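Side-chain contacts in kojibiose phosphorylase (Gut metagenome, PDB 6W0P), which belongs to glycoside hydrolase family 65, whose carbohydrate-active enzymes combine an N-terminal beta-rich domain with a helical catalytic domain: residues 88-91 against 92-95; 186-189 against 190-193. One frame throughout, in Å; residues are numbered along the deposited sequence.

Interaction 1: residues 88-91 against 92-95; sequences SVNF and FKIR
An Asx turn at Asn90 and an edge-to-face pair made by Phe91 and Phe92 shape the last bend of the loop before strand 94-98. The turn is defined by its bond: the amide of Phe92, two residues on, donates to Asn90 OD1 at 3.2 Å between N and OD1, with an N-H...O angle of 148° and the donor a little off the carbonyl plane. The side-chain amide of Asn90 also lies against Lys93, whose CB is 3.6 Å from Asn90 ND2 where the two side chains cross nearly at right angles. This bend sits between the sheets of the N-terminal domain: Phe91 touches Val251 of strand 245-256 in one sheet and Leu173 of strand 165-174 in the other. With CG between the backbone N and the carbonyl carbon (chi1 52°), the Phe91 side chain points the same way as that of Phe92, which lets its ring edge meet the Phe92 face. The centroids are 4.7 Å apart with the planes turned by 66°. Phe91 CE1 presents the edge, standing over the centre of the Phe92 face and 3.5 Å from Phe92 CZ. Phe92 also packs on Arg143 and Leu145 of strand 135-145.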
loop_
_atom_site.group_PDB
_atom_site.type_symbol
_atom_site.label_atom_id
_atom_site.label_comp_id
_atom_site.label_asym_id
_atom_site.label_seq_id
_atom_site.Cartn_x
_atom_site.Cartn_y
_atom_site.Cartn_z
ATOM N N SER A 88 25.212 2.511 17.012
ATOM C CA SER A 88 25.775 1.835 18.205
ATOM C C SER A 88 26.795 2.753 18.864
ATOM O O SER A 88 26.924 3.924 18.461
ATOM C CB SER A 88 26.381 0.510 17.825
ATOM O OG SER A 88 25.449 -0.260 17.096
ATOM N N VAL A 89 27.523 2.216 19.830
ATOM C CA VAL A 89 28.391 3.024 20.721
ATOM C C VAL A 89 29.252 3.964 19.871
ATOM O O VAL A 89 30.012 3.494 19.011
ATOM C CB VAL A 89 29.207 2.117 21.660
ATOM C CG1 VAL A 89 30.047 1.085 20.907
ATOM C CG2 VAL A 89 30.056 2.933 22.625
ATOM N N ASN A 90 29.125 5.266 20.113
ATOM C CA ASN A 90 30.074 6.285 19.587
ATOM C C ASN A 90 31.358 6.229 20.433
ATOM O O ASN A 90 31.304 6.692 21.587
ATOM C CB ASN A 90 29.441 7.680 19.615
ATOM C CG ASN A 90 30.383 8.759 19.121
ATOM O OD1 ASN A 90 31.565 8.499 18.899
ATOM N ND2 ASN A 90 29.857 9.961 18.923
ATOM N N PHE A 91 32.440 5.628 19.920
ATOM C CA PHE A 91 33.692 5.367 20.690
ATOM C C PHE A 91 34.796 6.334 20.258
ATOM O O PHE A 91 35.932 6.165 20.694
ATOM C CB PHE A 91 34.131 3.910 20.553
ATOM C CG PHE A 91 34.248 3.387 19.144
ATOM C CD1 PHE A 91 35.287 3.790 18.313
ATOM C CD2 PHE A 91 33.335 2.459 18.659
ATOM C CE1 PHE A 91 35.381 3.310 17.019
ATOM C CE2 PHE A 91 33.445 1.964 17.371
ATOM C CZ PHE A 91 34.470 2.383 16.556
ATOM N N PHE A 92 34.471 7.316 19.415
ATOM C CA PHE A 92 35.422 8.366 18.962
ATOM C C PHE A 92 35.063 9.707 19.604
ATOM O O PHE A 92 35.844 10.672 19.464
ATOM C CB PHE A 92 35.419 8.471 17.435
ATOM C CG PHE A 92 36.166 7.383 16.691
ATOM C CD1 PHE A 92 37.365 6.869 17.165
ATOM C CD2 PHE A 92 35.705 6.928 15.466
ATOM C CE1 PHE A 92 38.056 5.903 16.449
ATOM C CE2 PHE A 92 36.402 5.972 14.749
ATOM C CZ PHE A 92 37.574 5.458 15.243
ATOM N N LYS A 93 33.933 9.754 20.313
ATOM C CA LYS A 93 33.394 10.997 20.914
ATOM C C LYS A 93 34.394 11.599 21.905
ATOM O O LYS A 93 34.892 10.887 22.796
ATOM C CB LYS A 93 32.069 10.757 21.633
ATOM C CG LYS A 93 31.431 12.040 22.148
ATOM C CD LYS A 93 30.008 11.848 22.576
ATOM C CE LYS A 93 29.502 13.030 23.380
ATOM N NZ LYS A 93 28.150 12.780 23.921
ATOM N N ILE A 94 34.681 12.883 21.738
ATOM C CA ILE A 94 35.479 13.668 22.724
ATOM C C ILE A 94 34.717 14.943 23.076
ATOM O O ILE A 94 33.739 15.296 22.368
ATOM C CB ILE A 94 36.891 13.991 22.191
ATOM C CG1 ILE A 94 36.848 15.024 21.063
ATOM C CG2 ILE A 94 37.600 12.716 21.762
ATOM C CD1 ILE A 94 38.204 15.369 20.484
ATOM N N ARG A 95 35.200 15.628 24.108
ATOM C CA ARG A 95 34.876 17.050 24.345
ATOM C C ARG A 95 36.180 17.779 24.641
ATOM O O ARG A 95 36.996 17.283 25.458
ATOM C CB ARG A 95 33.834 17.199 25.456
ATOM C CG ARG A 95 32.490 16.613 25.064
ATOM C CD ARG A 95 31.465 16.724 26.168
ATOM N NE ARG A 95 30.924 18.063 26.261
ATOM C CZ ARG A 95 30.627 18.699 27.400
ATOM N NH1 ARG A 95 30.868 18.142 28.580
ATOM N NH2 ARG A 95 30.125 19.922 27.353
#

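Interaction 2: residues 186-189 against 190-193; sequences WNRV and KEFK
Arg188 and Glu191 form a salt bridge across a classic beta bulge in strand 186-194, where Val189 and Lys190 both face Thr201 of the partner strand 197-204. The backbone evidence is the psi of -69° at Val189, far from extended. In a regular strand, residues three apart lie on opposite faces; the extra residue of the bulge shifts this alternation and lets the two side chains meet. They cross at about a right angle, with the guanidinium and carboxylate planes 55° apart, so the two groups are far from coplanar, although two nitrogens engage the two oxygens. Glu191 OE1 approaches the guanidinium at its edge, near its plane. The straightest bond is from Arg188 NH2 to Glu191 OE1, with an N-H...O angle of 156°; its length of 2.5 Å is very short, and the exact value is doubtful. Arg188 NE is shared between the two carboxylate oxygens, lying 3.1 Å from Glu191 OE1 and 3.0 Å from Glu191 OE2, and both bonds are weak because they are strongly bent. The bend of the Glu191 chain at chi2 turns its carboxylate back toward the arginine. Glu191 OE1 thus accepts from two nitrogens of one residue, whereas Glu191 OE2 has a further donor in the backbone N of Lys229. Such a set of donors would be expected to favour the ionised carboxylate. On the backbone, Lys190 bonds to Thr201 within the bulge itself, and Asn187 to Lys203 on the N-terminal side. Water 1 lies 3.0 Å from Glu191 OE2, where it can donate, although it has more acceptors nearby than protons to offer. The same water accepts weakly from the amide of Val189, with 3.4 Å between Val189 N and the water oxygen.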
loop_
_atom_site.group_PDB
_atom_site.type_symbol
_atom_site.label_atom_id
_atom_site.label_comp_id
_atom_site.label_asym_id
_atom_site.label_seq_id
_atom_site.Cartn_x
_atom_site.Cartn_y
_atom_site.Cartn_z
ATOM N N TRP A 186 19.284 0.722 22.601
ATOM C CA TRP A 186 20.135 0.022 23.601
ATOM C C TRP A 186 19.563 0.191 25.013
ATOM O O TRP A 186 19.118 1.324 25.332
ATOM C CB TRP A 186 21.558 0.570 23.525
ATOM C CG TRP A 186 22.194 0.286 22.202
ATOM C CD1 TRP A 186 22.261 1.119 21.125
ATOM C CD2 TRP A 186 22.796 -0.948 21.795
ATOM N NE1 TRP A 186 22.907 0.497 20.088
ATOM C CE2 TRP A 186 23.247 -0.773 20.472
ATOM C CE3 TRP A 186 23.022 -2.173 22.424
ATOM C CZ2 TRP A 186 23.906 -1.780 19.773
ATOM C CZ3 TRP A 186 23.677 -3.169 21.733
ATOM C CH2 TRP A 186 24.110 -2.972 20.423
ATOM N N ASN A 187 19.576 -0.883 25.814
ATOM C CA ASN A 187 19.316 -0.837 27.281
ATOM C C ASN A 187 20.640 -1.027 28.029
ATOM O O ASN A 187 21.510 -1.800 27.549
ATOM C CB ASN A 187 18.313 -1.899 27.749
ATOM C CG ASN A 187 16.905 -1.636 27.261
ATOM O OD1 ASN A 187 16.461 -0.496 27.266
ATOM N ND2 ASN A 187 16.217 -2.672 26.801
ATOM N N ARG A 188 20.745 -0.404 29.201
ATOM C CA ARG A 188 21.914 -0.482 30.107
ATOM C C ARG A 188 22.120 -1.932 30.570
ATOM O O ARG A 188 21.123 -2.641 30.819
ATOM C CB ARG A 188 21.662 0.479 31.274
ATOM C CG ARG A 188 22.517 0.236 32.506
ATOM C CD ARG A 188 22.192 1.198 33.639
ATOM N NE ARG A 188 23.402 1.709 34.277
ATOM C CZ ARG A 188 23.464 2.723 35.145
ATOM N NH1 ARG A 188 22.374 3.370 35.536
ATOM N NH2 ARG A 188 24.637 3.092 35.627
ATOM N N VAL A 189 23.369 -2.366 30.709
ATOM C CA VAL A 189 23.705 -3.579 31.512
ATOM C C VAL A 189 24.655 -3.134 32.620
ATOM O O VAL A 189 24.201 -3.088 33.768
ATOM C CB VAL A 189 24.305 -4.716 30.665
ATOM C CG1 VAL A 189 24.669 -5.922 31.520
ATOM C CG2 VAL A 189 23.370 -5.116 29.528
ATOM N N LYS A 190 25.884 -2.742 32.272
ATOM C CA LYS A 190 26.931 -2.380 33.259
ATOM C C LYS A 190 27.861 -1.293 32.698
ATOM O O LYS A 190 28.128 -1.312 31.473
ATOM C CB LYS A 190 27.711 -3.645 33.639
ATOM C CG LYS A 190 28.478 -3.570 34.949
ATOM C CD LYS A 190 27.599 -3.447 36.194
ATOM C CE LYS A 190 28.417 -3.595 37.461
ATOM N NZ LYS A 190 27.566 -3.758 38.660
ATOM N N GLU A 191 28.322 -0.386 33.571
ATOM C CA GLU A 191 29.503 0.493 33.350
ATOM C C GLU A 191 30.579 0.078 34.362
ATOM O O GLU A 191 30.195 -0.351 35.445
ATOM C CB GLU A 191 29.110 1.966 33.468
ATOM C CG GLU A 191 27.974 2.349 32.537
ATOM C CD GLU A 191 26.588 2.130 33.120
ATOM O OE1 GLU A 191 26.480 2.034 34.344
ATOM O OE2 GLU A 191 25.614 2.073 32.351
ATOM N N PHE A 192 31.865 0.132 34.015
ATOM C CA PHE A 192 32.940 -0.404 34.885
ATOM C C PHE A 192 34.272 0.267 34.584
ATOM O O PHE A 192 34.521 0.648 33.418
ATOM C CB PHE A 192 33.103 -1.914 34.686
ATOM C CG PHE A 192 33.294 -2.347 33.255
ATOM C CD1 PHE A 192 34.559 -2.395 32.687
ATOM C CD2 PHE A 192 32.205 -2.714 32.481
ATOM C CE1 PHE A 192 34.728 -2.783 31.367
ATOM C CE2 PHE A 192 32.374 -3.104 31.158
ATOM C CZ PHE A 192 33.635 -3.131 30.602
ATOM N N LYS A 193 35.114 0.373 35.610
ATOM C CA LYS A 193 36.553 0.683 35.445
ATOM C C LYS A 193 37.335 -0.430 36.138
ATOM O O LYS A 193 37.085 -0.682 37.314
ATOM C CB LYS A 193 36.891 2.093 35.943
ATOM C CG LYS A 193 38.377 2.440 35.932
ATOM C CD LYS A 193 38.666 3.875 35.548
ATOM C CE LYS A 193 40.004 4.378 36.045
ATOM N NZ LYS A 193 41.131 3.503 35.643
HETATM O O HOH W 1 25.433 0.192 29.991
#

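In the fold
Both contacts lie within the family 65 N-terminal domain, their centres about 15 Å apart and on the same side of the chain's centre. They come in series: interaction 1 closes well before interaction 2 opens. Interaction 1 leads into strand 94-98 of the five-stranded sheet, whereas interaction 2 lies on strand 186-194, the outermost strand, within this chain, of the ten-stranded antiparallel sheet. They nevertheless meet through Trp186, whose CZ2 is 3.4 Å from Ser88 OG and whose NE1 is hydrogen-bonded to Asn87 O. The loop leading into the five-stranded sheet thus packs on, and is hydrogen-bonded to, the first residue of strand 186-194.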